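Local coordinates for mandelate racemase/muconate lactonizing enzyme family protein (Azoarcus sp., PDB 2QDE) that belongs to the mandelate racemase/muconate lactonizing enzyme family of the enolase superfamily, pairing an N-terminal capping domain with a modified TIM barrel, at residues 276-279 against 280-284; 86-89 against 90-94. All coordinates share one frame; numbering follows the deposited sequence.

Interaction 1: 276-279 against 280-284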
loop_
_atom_site.group_PDB
_atom_site.type_symbol
_atom_site.label_atom_id
_atom_site.label_comp_id
_atom_site.label_asym_id
_atom_site.label_seq_id
_atom_site.Cartn_x
_atom_site.Cartn_y
_atom_site.Cartn_z
ATOM N N GLY A 276 28.266 15.208 11.342
ATOM C CA GLY A 276 28.690 16.584 11.533
ATOM C C GLY A 276 27.534 17.474 11.953
ATOM O O GLY A 276 26.380 17.058 11.905
ATOM N N LEU A 277 27.837 18.703 12.357
ATOM C CA LEU A 277 26.802 19.633 12.789
ATOM C C LEU A 277 25.822 20.009 11.682
ATOM O O LEU A 277 24.618 20.065 11.922
ATOM C CB LEU A 277 27.440 20.892 13.391
ATOM C CG LEU A 277 28.276 20.662 14.660
ATOM C CD1 LEU A 277 29.021 21.952 15.030
ATOM C CD2 LEU A 277 27.370 20.207 15.808
ATOM N N LEU A 278 26.325 20.269 10.478
ATOM C CA LEU A 278 25.444 20.616 9.370
ATOM C C LEU A 278 24.546 19.423 9.048
ATOM O O LEU A 278 23.335 19.573 8.932
ATOM C CB LEU A 278 26.249 21.020 8.132
ATOM C CG LEU A 278 25.444 21.286 6.856
ATOM C CD1 LEU A 278 24.311 22.278 7.129
ATOM C CD2 LEU A 278 26.372 21.808 5.774
ATOM N N LYS A 279 25.145 18.242 8.910
ATOM C CA LYS A 279 24.384 17.029 8.629
ATOM C C LYS A 279 23.354 16.795 9.740
ATOM O O LYS A 279 22.240 16.322 9.483
ATOM C CB LYS A 279 25.324 15.818 8.517
ATOM C CG LYS A 279 26.182 15.794 7.250
ATOM C CD LYS A 279 25.364 15.475 6.002
ATOM C CE LYS A 279 24.996 13.977 5.918
ATOM N NZ LYS A 279 23.562 13.759 5.469
ATOM N N ALA A 280 23.729 17.129 10.973
ATOM C CA ALA A 280 22.831 16.973 12.108
ATOM C C ALA A 280 21.621 17.902 11.965
ATOM O O ALA A 280 20.502 17.517 12.283
ATOM C CB ALA A 280 23.563 17.263 13.412
ATOM N N GLN A 281 21.842 19.126 11.489
ATOM C CA GLN A 281 20.733 20.065 11.316
ATOM C C GLN A 281 19.731 19.516 10.301
ATOM O O GLN A 281 18.521 19.656 10.471
ATOM C CB GLN A 281 21.249 21.432 10.851
ATOM C CG GLN A 281 22.119 22.156 11.873
ATOM C CD GLN A 281 22.576 23.511 11.378
ATOM O OE1 GLN A 281 22.114 24.557 11.853
ATOM N NE2 GLN A 281 23.477 23.503 10.407
ATOM N N ARG A 282 20.241 18.894 9.242
ATOM C CA ARG A 282 19.373 18.314 8.223
ATOM C C ARG A 282 18.603 17.145 8.852
ATOM O O ARG A 282 17.401 17.000 8.660
ATOM C CB ARG A 282 20.211 17.836 7.032
ATOM C CG ARG A 282 20.956 18.970 6.320
ATOM C CD ARG A 282 21.831 18.454 5.188
ATOM N NE ARG A 282 22.518 19.544 4.496
ATOM C CZ ARG A 282 23.530 19.381 3.646
ATOM N NH1 ARG A 282 23.989 18.166 3.371
ATOM N NH2 ARG A 282 24.090 20.439 3.075
ATOM N N TRP A 283 19.325 16.331 9.611
ATOM C CA TRP A 283 18.782 15.171 10.315
ATOM C C TRP A 283 17.616 15.623 11.208
ATOM O O TRP A 283 16.550 15.001 11.236
ATOM C CB TRP A 283 19.895 14.576 11.180
ATOM C CG TRP A 283 19.701 13.173 11.694
ATOM C CD1 TRP A 283 20.317 12.048 11.230
ATOM C CD2 TRP A 283 18.957 12.772 12.852
ATOM N NE1 TRP A 283 20.023 10.977 12.033
ATOM C CE2 TRP A 283 19.188 11.390 13.037
ATOM C CE3 TRP A 283 18.126 13.447 13.756
ATOM C CZ2 TRP A 283 18.617 10.666 14.097
ATOM C CZ3 TRP A 283 17.558 12.727 14.811
ATOM C CH2 TRP A 283 17.808 11.353 14.971
ATOM N N LEU A 284 17.836 16.721 11.926
ATOM C CA LEU A 284 16.838 17.273 12.833
ATOM C C LEU A 284 15.657 17.899 12.091
ATOM O O LEU A 284 14.600 18.139 12.674
ATOM C CB LEU A 284 17.500 18.284 13.782
ATOM C CG LEU A 284 18.427 17.635 14.824
ATOM C CD1 LEU A 284 19.129 18.696 15.656
ATOM C CD2 LEU A 284 17.619 16.705 15.722
HETATM O O HOH W 1 22.924 15.658 3.344
#
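The guanidinium of R282 lies over the branch point of L278: CG of L278 sits 3.8 Å above the guanidinium plane, displaced toward the rim, and L278 CD2 comes within 3.8 Å of R282 NH2. L278 can reach it because its CG is anti to the backbone N (chi1 175°), while R282 runs extended from CG to NE. The long, planar arginine suits this place, since it covers leucine with a flat face and still carries its charge on to E87 of helix 86-96, its salt-bridge partner. K279 CD meets R282 NH1 obliquely at 4.0 Å. The two cations also share one water, which accepts from K279 NZ at 2.9 Å and from R282 NH1 at 2.7 Å. The side chain of Q281 crosses that of L278 at about a right angle, bringing NE2 to 3.6 Å from L278 CD1. The W283 indole swings away to lie on L267 and I269 of strand 266-269, its NE1 bonded to A249 O. The small methyl of A280 packs on L312 of helix 303-315. G276 holds the N-cap position with a positive phi of 133°, easy for a residue without CB, and its O accepts from A280 N at 2.8 Å. D108 receives the amides of L277 and L278. These are the first turns of an outer helix of the enolase-type β/α barrel, following strand 266-269.

Interaction 2: 86-89 against 90-94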
loop_
_atom_site.group_PDB
_atom_site.type_symbol
_atom_site.label_atom_id
_atom_site.label_comp_id
_atom_site.label_asym_id
_atom_site.label_seq_id
_atom_site.Cartn_x
_atom_site.Cartn_y
_atom_site.Cartn_z
ATOM N N ILE A 86 31.359 25.756 4.472
ATOM C CA ILE A 86 30.960 24.499 5.089
ATOM C C ILE A 86 29.992 23.674 4.242
ATOM O O ILE A 86 30.182 22.469 4.115
ATOM C CB ILE A 86 30.378 24.745 6.501
ATOM C CG1 ILE A 86 31.486 25.301 7.412
ATOM C CG2 ILE A 86 29.843 23.439 7.090
ATOM C CD1 ILE A 86 31.020 25.672 8.811
ATOM N N GLU A 87 28.967 24.302 3.665
ATOM C CA GLU A 87 28.025 23.569 2.809
ATOM C C GLU A 87 28.812 22.897 1.676
ATOM O O GLU A 87 28.633 21.713 1.390
ATOM C CB GLU A 87 26.986 24.513 2.180
ATOM C CG GLU A 87 25.832 24.969 3.078
ATOM C CD GLU A 87 24.615 24.042 3.032
ATOM O OE1 GLU A 87 24.426 23.321 2.023
ATOM O OE2 GLU A 87 23.831 24.055 4.004
ATOM N N LYS A 88 29.682 23.671 1.034
ATOM C CA LYS A 88 30.482 23.170 -0.077
ATOM C C LYS A 88 31.356 21.981 0.320
ATOM O O LYS A 88 31.322 20.935 -0.330
ATOM C CB LYS A 88 31.361 24.295 -0.637
ATOM C CG LYS A 88 32.125 23.918 -1.901
ATOM C CD LYS A 88 33.176 24.969 -2.243
ATOM C CE LYS A 88 34.036 24.521 -3.417
ATOM N NZ LYS A 88 35.227 25.403 -3.596
ATOM N N ILE A 89 32.132 22.140 1.389
ATOM C CA ILE A 89 33.023 21.077 1.857
ATOM C C ILE A 89 32.286 19.812 2.301
ATOM O O ILE A 89 32.695 18.697 1.967
ATOM C CB ILE A 89 33.917 21.591 3.012
ATOM C CG1 ILE A 89 34.822 22.709 2.490
ATOM C CG2 ILE A 89 34.753 20.448 3.581
ATOM C CD1 ILE A 89 35.558 23.472 3.577
ATOM N N VAL A 90 31.206 19.978 3.058
ATOM C CA VAL A 90 30.427 18.830 3.514
ATOM C C VAL A 90 29.901 18.080 2.296
ATOM O O VAL A 90 29.860 16.852 2.282
ATOM C CB VAL A 90 29.235 19.278 4.401
ATOM C CG1 VAL A 90 28.326 18.090 4.722
ATOM C CG2 VAL A 90 29.760 19.895 5.682
ATOM N N GLY A 91 29.511 18.829 1.270
ATOM C CA GLY A 91 29.007 18.215 0.055
ATOM C C GLY A 91 30.091 17.453 -0.683
ATOM O O GLY A 91 29.885 16.314 -1.109
ATOM N N ARG A 92 31.257 18.067 -0.837
ATOM C CA ARG A 92 32.347 17.390 -1.529
ATOM C C ARG A 92 32.794 16.137 -0.771
ATOM O O ARG A 92 33.099 15.121 -1.389
ATOM C CB ARG A 92 33.529 18.344 -1.738
ATOM C CG ARG A 92 33.217 19.506 -2.674
ATOM C CD ARG A 92 34.478 20.277 -3.024
ATOM N NE ARG A 92 35.358 19.507 -3.902
ATOM C CZ ARG A 92 36.635 19.811 -4.137
ATOM N NH1 ARG A 92 37.188 20.864 -3.553
ATOM N NH2 ARG A 92 37.354 19.071 -4.970
ATOM N N MET A 93 32.827 16.196 0.558
ATOM C CA MET A 93 33.224 15.020 1.330
ATOM C C MET A 93 32.249 13.856 1.076
ATOM O O MET A 93 32.670 12.701 0.961
ATOM C CB MET A 93 33.289 15.334 2.837
ATOM C CG MET A 93 34.469 16.220 3.268
ATOM S SD MET A 93 34.848 16.188 5.063
ATOM C CE MET A 93 33.436 17.073 5.707
ATOM N N ASP A 94 30.953 14.165 0.980
ATOM C CA ASP A 94 29.936 13.140 0.736
ATOM C C ASP A 94 30.011 12.531 -0.667
ATOM O O ASP A 94 29.717 11.350 -0.858
ATOM C CB ASP A 94 28.531 13.703 0.971
ATOM C CG ASP A 94 28.152 13.745 2.449
ATOM O OD1 ASP A 94 28.737 12.970 3.245
ATOM O OD2 ASP A 94 27.255 14.542 2.809
#
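I86 and V90 meet through their CG2 methyls at 3.8 Å, one turn apart on helix 86-96, directly beside the bond from V90 N to I86 O (2.9 Å, N-H...O angle 168°). Three more i to i+4 bonds follow: G91 N to E87 O at 3.0 Å, R92 N to K88 O at 2.9 Å and M93 N to I89 O at 2.9 Å. Each of the four main-chain acceptors thus has its donor within the helix. The V90 methyl CG2, placed beside its own backbone N, also lies against I86 O. I89 and M93 are looser neighbours, CG2 to CE at 4.2 Å. These branched and flexible apolar residues fill the side turned to helices 62-78 and 101-119, I89 on V77 and L111, M93 on F73 and V107.

The polar ends find partners farther off. Buried E87, besides its bridge to R282, accepts at OE1 from D317 N of the second subunit. The extended K88 reaches E81 by a salt bridge, which probably eases its proximity to the like-charged R92, whose NH1 is 4.9 Å from K88 NZ. D94 OD1 is bridged to K104. The pattern is that of an amphipathic α-helix packed within the helical part of an enolase-type N-terminal domain, one of its acids also facing the subunit interface.

Overall arrangement
Interaction 2 comes first along the chain, on helix 86-96 of the N-terminal domain; interaction 1 follows much later, on helix 277-290 of the barrel. Their centres are nevertheless only about 12 Å apart, on the same side of the chain's centre, and the two helices touch. R282 NH2 meets E87 OE1 at 3.1 Å, joining barrel and capping domain by a salt bridge, while L278 packs its methyls on E87 and V90, and K279 CD packs against D94. Both helices also take partners on helix 101-119. Interaction 1 lies nearer the chain's centre than interaction 2, and together they form part of the interface between the N-terminal domain and the barrel.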